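Side-chain contacts in chitooligosaccharide oxidase (Gibberella zeae, PDB 6Y0R), which oxidises the C1 hydroxyl of chitooligosaccharides to the lactone with a bicovalently bound FAD, reducing molecular oxygen to hydrogen peroxide: residues A[126-129]-A[130-134]; A[155-159]-A[160-164]. All blocks are in the same frame, centred on the assembly; numbering follows the deposited sequence.

Interaction 1: residues A[126-129]-A[130-134]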
loop_
_atom_site.group_PDB
_atom_site.type_symbol
_atom_site.label_atom_id
_atom_site.label_comp_id
_atom_site.label_asym_id
_atom_site.label_seq_id
_atom_site.Cartn_x
_atom_site.Cartn_y
_atom_site.Cartn_z
ATOM N N ALA A 126 -5.674 -17.261 9.757
ATOM C CA ALA A 126 -6.506 -16.173 10.281
ATOM C C ALA A 126 -7.498 -15.739 9.209
ATOM O O ALA A 126 -7.095 -15.627 8.062
ATOM C CB ALA A 126 -5.657 -15.001 10.701
ATOM N N LYS A 127 -8.725 -15.467 9.606
ATOM C CA LYS A 127 -9.756 -14.910 8.719
ATOM C C LYS A 127 -9.993 -13.490 9.190
ATOM O O LYS A 127 -10.345 -13.280 10.384
ATOM C CB LYS A 127 -11.037 -15.733 8.800
ATOM C CG LYS A 127 -10.847 -17.123 8.227
ATOM C CD LYS A 127 -12.087 -17.980 8.264
ATOM C CE LYS A 127 -11.879 -19.243 7.464
ATOM N NZ LYS A 127 -12.662 -20.363 8.032
ATOM N N ILE A 128 -9.793 -12.527 8.296
ATOM C CA ILE A 128 -9.845 -11.094 8.649
ATOM C C ILE A 128 -10.759 -10.367 7.675
ATOM O O ILE A 128 -10.621 -10.569 6.458
ATOM C CB ILE A 128 -8.440 -10.498 8.667
ATOM C CG1 ILE A 128 -7.480 -11.402 9.448
ATOM C CG2 ILE A 128 -8.512 -9.080 9.187
ATOM C CD1 ILE A 128 -6.037 -10.910 9.465
ATOM N N GLN A 129 -11.639 -9.561 8.217
ATOM C CA GLN A 129 -12.477 -8.649 7.417
ATOM C C GLN A 129 -11.601 -7.516 6.918
ATOM O O GLN A 129 -10.737 -7.029 7.637
ATOM C CB GLN A 129 -13.692 -8.191 8.213
ATOM C CG GLN A 129 -14.626 -9.379 8.510
ATOM C CD GLN A 129 -15.894 -8.962 9.223
ATOM O OE1 GLN A 129 -15.906 -8.101 10.109
ATOM N NE2 GLN A 129 -17.023 -9.477 8.738
ATOM N N PRO A 130 -11.765 -7.080 5.661
ATOM C CA PRO A 130 -10.863 -6.060 5.104
ATOM C C PRO A 130 -10.987 -4.671 5.739
ATOM O O PRO A 130 -10.058 -3.889 5.625
ATOM C CB PRO A 130 -11.283 -5.968 3.627
ATOM C CG PRO A 130 -12.722 -6.454 3.639
ATOM C CD PRO A 130 -12.777 -7.543 4.704
ATOM N N GLY A 131 -12.111 -4.375 6.384
ATOM C CA GLY A 131 -12.304 -3.134 7.138
ATOM C C GLY A 131 -11.475 -3.071 8.431
ATOM O O GLY A 131 -11.422 -2.012 8.995
ATOM N N ALA A 132 -10.796 -4.140 8.816
ATOM C CA ALA A 132 -9.857 -4.110 9.951
ATOM C C ALA A 132 -8.653 -3.234 9.566
ATOM O O ALA A 132 -7.987 -3.543 8.549
ATOM C CB ALA A 132 -9.405 -5.494 10.284
ATOM N N ARG A 133 -8.313 -2.246 10.393
ATOM C CA ARG A 133 -7.093 -1.437 10.154
ATOM C C ARG A 133 -5.861 -2.204 10.638
ATOM O O ARG A 133 -5.997 -3.081 11.507
ATOM C CB ARG A 133 -7.258 -0.069 10.795
ATOM C CG ARG A 133 -8.441 0.702 10.239
ATOM C CD ARG A 133 -8.670 2.030 10.941
ATOM N NE ARG A 133 -9.906 2.625 10.513
ATOM C CZ ARG A 133 -10.065 3.338 9.397
ATOM N NH1 ARG A 133 -11.277 3.752 9.016
ATOM N NH2 ARG A 133 -8.999 3.619 8.675
ATOM N N LEU A 134 -4.698 -1.915 10.052
ATOM C CA LEU A 134 -3.479 -2.724 10.278
ATOM C C LEU A 134 -3.165 -2.765 11.781
ATOM O O LEU A 134 -2.696 -3.789 12.248
ATOM C CB LEU A 134 -2.299 -2.147 9.510
ATOM C CG LEU A 134 -2.440 -2.156 8.006
ATOM C CD1 LEU A 134 -1.176 -1.619 7.393
ATOM C CD2 LEU A 134 -2.748 -3.537 7.482
#
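The flat backbone carbonyl of Gln129 takes the N-H of Ala132 from above its plane, 49° out of it, while the ring of Pro130 continues the same peptide unit at the carbonyl carbon. This bond, with Ala132 N 3.1 Å from Gln129 O, closes a type I beta turn from Gln129 to Ala132 that carries the chain out of strand 125-128 towards helix 134-145 in the FAD-binding PCMH domain. Proline suits the second position because its ring holds phi near the value a type I turn needs (-68°), and its side chain also touches the FAD. Glycine at the third position adds no bulk to the bend. Gln129 sends an extended chain away from the turn, and its amide oxygen, OE1, accepts the backbone N-H of Ser117, so the polar end is held by the neighbouring loop. The apolar contact is between Ile128 and Ala132. With CG1 of Ile128 beside the backbone N, its other branch, CG2, is anti to that N and reaches the methyl of Ala132. This small methyl also sits beside the carbonyl oxygen, on the same side of the plane as the N-H: Ala132 CB lies 3.3 Å from Gln129 O and 3.9 Å from Ile128 CG2.

Interaction 2: residues A[155-159]-A[160-164]. With FAD (flavin-adenine dinucleotide), chain B.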
loop_
_atom_site.group_PDB
_atom_site.type_symbol
_atom_site.label_atom_id
_atom_site.label_comp_id
_atom_site.label_asym_id
_atom_site.label_seq_id
_atom_site.Cartn_x
_atom_site.Cartn_y
_atom_site.Cartn_z
ATOM N N PRO A 155 -0.859 2.392 11.381
ATOM C CA PRO A 155 -1.900 1.561 12.014
ATOM C C PRO A 155 -3.350 1.810 11.545
ATOM O O PRO A 155 -4.226 0.904 11.670
ATOM C CB PRO A 155 -1.854 1.872 13.520
ATOM C CG PRO A 155 -1.135 3.205 13.572
ATOM C CD PRO A 155 -0.189 3.232 12.385
ATOM N N GLY A 156 -3.559 2.965 10.910
ATOM C CA GLY A 156 -4.890 3.369 10.426
ATOM C C GLY A 156 -5.212 2.817 9.059
ATOM O O GLY A 156 -6.348 2.973 8.611
ATOM N N VAL A 157 -4.226 2.268 8.361
ATOM C CA VAL A 157 -4.429 1.763 6.982
ATOM C C VAL A 157 -5.392 0.585 7.025
ATOM O O VAL A 157 -5.315 -0.262 7.907
ATOM C CB VAL A 157 -3.086 1.380 6.344
ATOM C CG1 VAL A 157 -3.252 0.475 5.136
ATOM C CG2 VAL A 157 -2.303 2.617 6.024
ATOM N N GLY A 158 -6.298 0.516 6.056
ATOM C CA GLY A 158 -7.180 -0.648 5.986
ATOM C C GLY A 158 -6.454 -1.860 5.452
ATOM O O GLY A 158 -5.715 -1.727 4.478
ATOM N N LEU A 159 -6.766 -2.993 5.939
ATOM C CA LEU A 159 -6.112 -4.191 5.386
ATOM C C LEU A 159 -6.703 -4.454 3.997
ATOM O O LEU A 159 -5.946 -4.885 3.100
ATOM C CB LEU A 159 -6.443 -5.359 6.310
ATOM C CG LEU A 159 -5.964 -6.756 5.969
ATOM C CD1 LEU A 159 -4.452 -6.889 5.942
ATOM C CD2 LEU A 159 -6.753 -7.922 6.450
ATOM N N GLY A 160 -7.852 -4.156 3.680
ATOM C CA GLY A 160 -8.416 -4.326 2.326
ATOM C C GLY A 160 -7.564 -3.677 1.255
ATOM O O GLY A 160 -6.999 -4.417 0.407
ATOM N N GLY A 161 -7.440 -2.361 1.254
ATOM C CA GLY A 161 -6.695 -1.726 0.173
ATOM C C GLY A 161 -5.254 -2.189 0.191
ATOM O O GLY A 161 -4.648 -2.378 -0.859
ATOM N N HIS A 162 -4.682 -2.349 1.381
ATOM C CA HIS A 162 -3.246 -2.647 1.542
ATOM C C HIS A 162 -2.915 -3.984 0.906
ATOM O O HIS A 162 -2.022 -4.060 0.071
ATOM C CB HIS A 162 -2.957 -2.693 3.061
ATOM C CG HIS A 162 -1.518 -2.601 3.420
ATOM N ND1 HIS A 162 -0.834 -3.601 4.099
ATOM C CD2 HIS A 162 -0.667 -1.576 3.261
ATOM C CE1 HIS A 162 0.400 -3.141 4.334
ATOM N NE2 HIS A 162 0.522 -1.918 3.842
ATOM N N ALA A 163 -3.625 -5.040 1.328
ATOM C CA ALA A 163 -3.325 -6.423 0.892
ATOM C C ALA A 163 -3.750 -6.647 -0.560
ATOM O O ALA A 163 -3.099 -7.457 -1.213
ATOM C CB ALA A 163 -4.019 -7.439 1.764
ATOM N N LEU A 164 -4.775 -5.974 -1.047
ATOM C CA LEU A 164 -5.252 -6.207 -2.440
ATOM C C LEU A 164 -4.282 -5.621 -3.461
ATOM O O LEU A 164 -4.430 -5.925 -4.671
ATOM C CB LEU A 164 -6.670 -5.661 -2.565
ATOM C CG LEU A 164 -7.735 -6.421 -1.761
ATOM C CD1 LEU A 164 -9.059 -5.689 -1.825
ATOM C CD2 LEU A 164 -7.853 -7.875 -2.166
HETATM P PA FAD B . -9.035 2.521 0.602
HETATM O O1A FAD B . -8.956 3.918 0.137
HETATM O O2A FAD B . -10.179 2.076 1.422
HETATM O O5B FAD B . -8.922 1.518 -0.630
HETATM C C5B FAD B . -7.775 1.484 -1.480
HETATM C C4B FAD B . -8.142 0.817 -2.794
HETATM O O4B FAD B . -8.516 -0.562 -2.546
HETATM C C3B FAD B . -9.343 1.397 -3.570
HETATM O O3B FAD B . -9.220 1.128 -4.973
HETATM C C2B FAD B . -10.509 0.601 -3.002
HETATM O O2B FAD B . -11.685 0.605 -3.816
HETATM C C1B FAD B . -9.885 -0.762 -2.875
HETATM N N9A FAD B . -10.482 -1.612 -1.855
HETATM C C8A FAD B . -10.424 -1.409 -0.501
HETATM N N7A FAD B . -11.066 -2.351 0.179
HETATM C C5A FAD B . -11.571 -3.203 -0.797
HETATM C C6A FAD B . -12.345 -4.376 -0.721
HETATM N N6A FAD B . -12.703 -4.906 0.452
HETATM N N1A FAD B . -12.722 -4.982 -1.881
HETATM C C2A FAD B . -12.348 -4.393 -3.034
HETATM N N3A FAD B . -11.599 -3.303 -3.227
HETATM C C4A FAD B . -11.239 -2.740 -2.058
HETATM N N1 FAD B . 1.550 1.139 2.038
HETATM C C2 FAD B . 2.500 0.207 2.209
HETATM O O2 FAD B . 2.641 -0.747 1.361
HETATM N N3 FAD B . 3.299 0.255 3.315
HETATM C C4 FAD B . 3.198 1.233 4.292
HETATM O O4 FAD B . 3.947 1.213 5.284
HETATM C C4X FAD B . 2.196 2.221 4.141
HETATM N N5 FAD B . 2.033 3.144 5.092
HETATM C C5X FAD B . 0.963 4.003 4.976
HETATM C C6 FAD B . 0.717 4.947 6.009
HETATM C C7 FAD B . -0.335 5.843 5.918
HETATM C C7M FAD B . -0.575 6.866 7.011
HETATM C C8 FAD B . -1.240 5.776 4.780
HETATM C C8M FAD B . -2.483 6.636 4.663
HETATM C C9 FAD B . -0.952 4.862 3.746
HETATM C C9A FAD B . 0.136 3.982 3.824
HETATM N N10 FAD B . 0.380 3.046 2.804
HETATM C C10 FAD B . 1.404 2.102 2.942
HETATM C "C1'" FAD B . -0.430 3.004 1.583
HETATM C "C2'" FAD B . -1.585 2.008 1.716
HETATM O "O2'" FAD B . -1.113 0.667 1.579
HETATM C "C3'" FAD B . -2.590 2.321 0.637
HETATM O "O3'" FAD B . -3.029 3.677 0.882
HETATM C "C4'" FAD B . -3.749 1.323 0.690
HETATM O "O4'" FAD B . -4.366 1.162 -0.600
HETATM C "C5'" FAD B . -4.761 1.794 1.694
HETATM O "O5'" FAD B . -5.770 0.791 1.921
HETATM P P FAD B . -7.138 1.268 2.563
HETATM O O1P FAD B . -8.017 0.084 2.721
HETATM O O2P FAD B . -6.922 2.129 3.753
HETATM O O3P FAD B . -7.665 2.286 1.417
#
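Val157 packs on His162 with one methyl and on the flavin with the other. From a CB that points towards the helix start, CG1 stands anti to the backbone N (chi1 162°) and comes 3.8 Å from His162 CB, the two side chains crossing at about a right angle. CG2, the other branch, lies over the face of the isoalloxazine, 3.5 Å from FAD C9. A beta-branched residue suits this place because one short side chain can pack in two directions at once.

The next residues form the N-terminus of helix 159-165, whose start binds the flavin-side phosphate of the FAD pyrophosphate. Gly158, at the N-cap position, gives its N-H to FAD O2P (2.9 Å from Gly158 N), and Gly161 N donates to O1P of the same phosphate; the helix dipole would be expected to reinforce this hold on a negative group. Glycine is the natural residue here, since a CB on Gly158, Gly160 or Gly161 would run into the cofactor. The first turn of the helix is made by a weak bond from His162 N to Gly158 O and a straighter one (171°) from Ala163 N to Leu159 O, 2.9 Å. Further on, Leu164 CD1 lies over the adenine, 3.7 Å from FAD C4A.

The loop and helix start are buried, with Leu134 of helix 134-145 packed against Val157, Leu159 and His162, and Leu222 and Phe224 of strand 218-228 packed against Leu159.

Interaction 1 comes first along the chain and closes before interaction 2 opens; the rest of helix 134-145, whose first residue belongs to interaction 1, and strand 147-148 come between. Their centres are only about 8 Å apart, within the same FAD-binding PCMH domain, and the two regions touch directly. Arg133 NH2 sits 2.7 Å from Gly156 O, a probable hydrogen bond. Another probable one joins Leu134 N to Val157 O at 2.8 Å. Ile128 CG2 packs on Leu159 CD2 at 3.5 Å. Strand 218-228 is shared, pairing with strand 125-128 and packing against helix 159-165. Interaction 1 thus lies against the helix start of interaction 2, and both contribute residues to the FAD pocket.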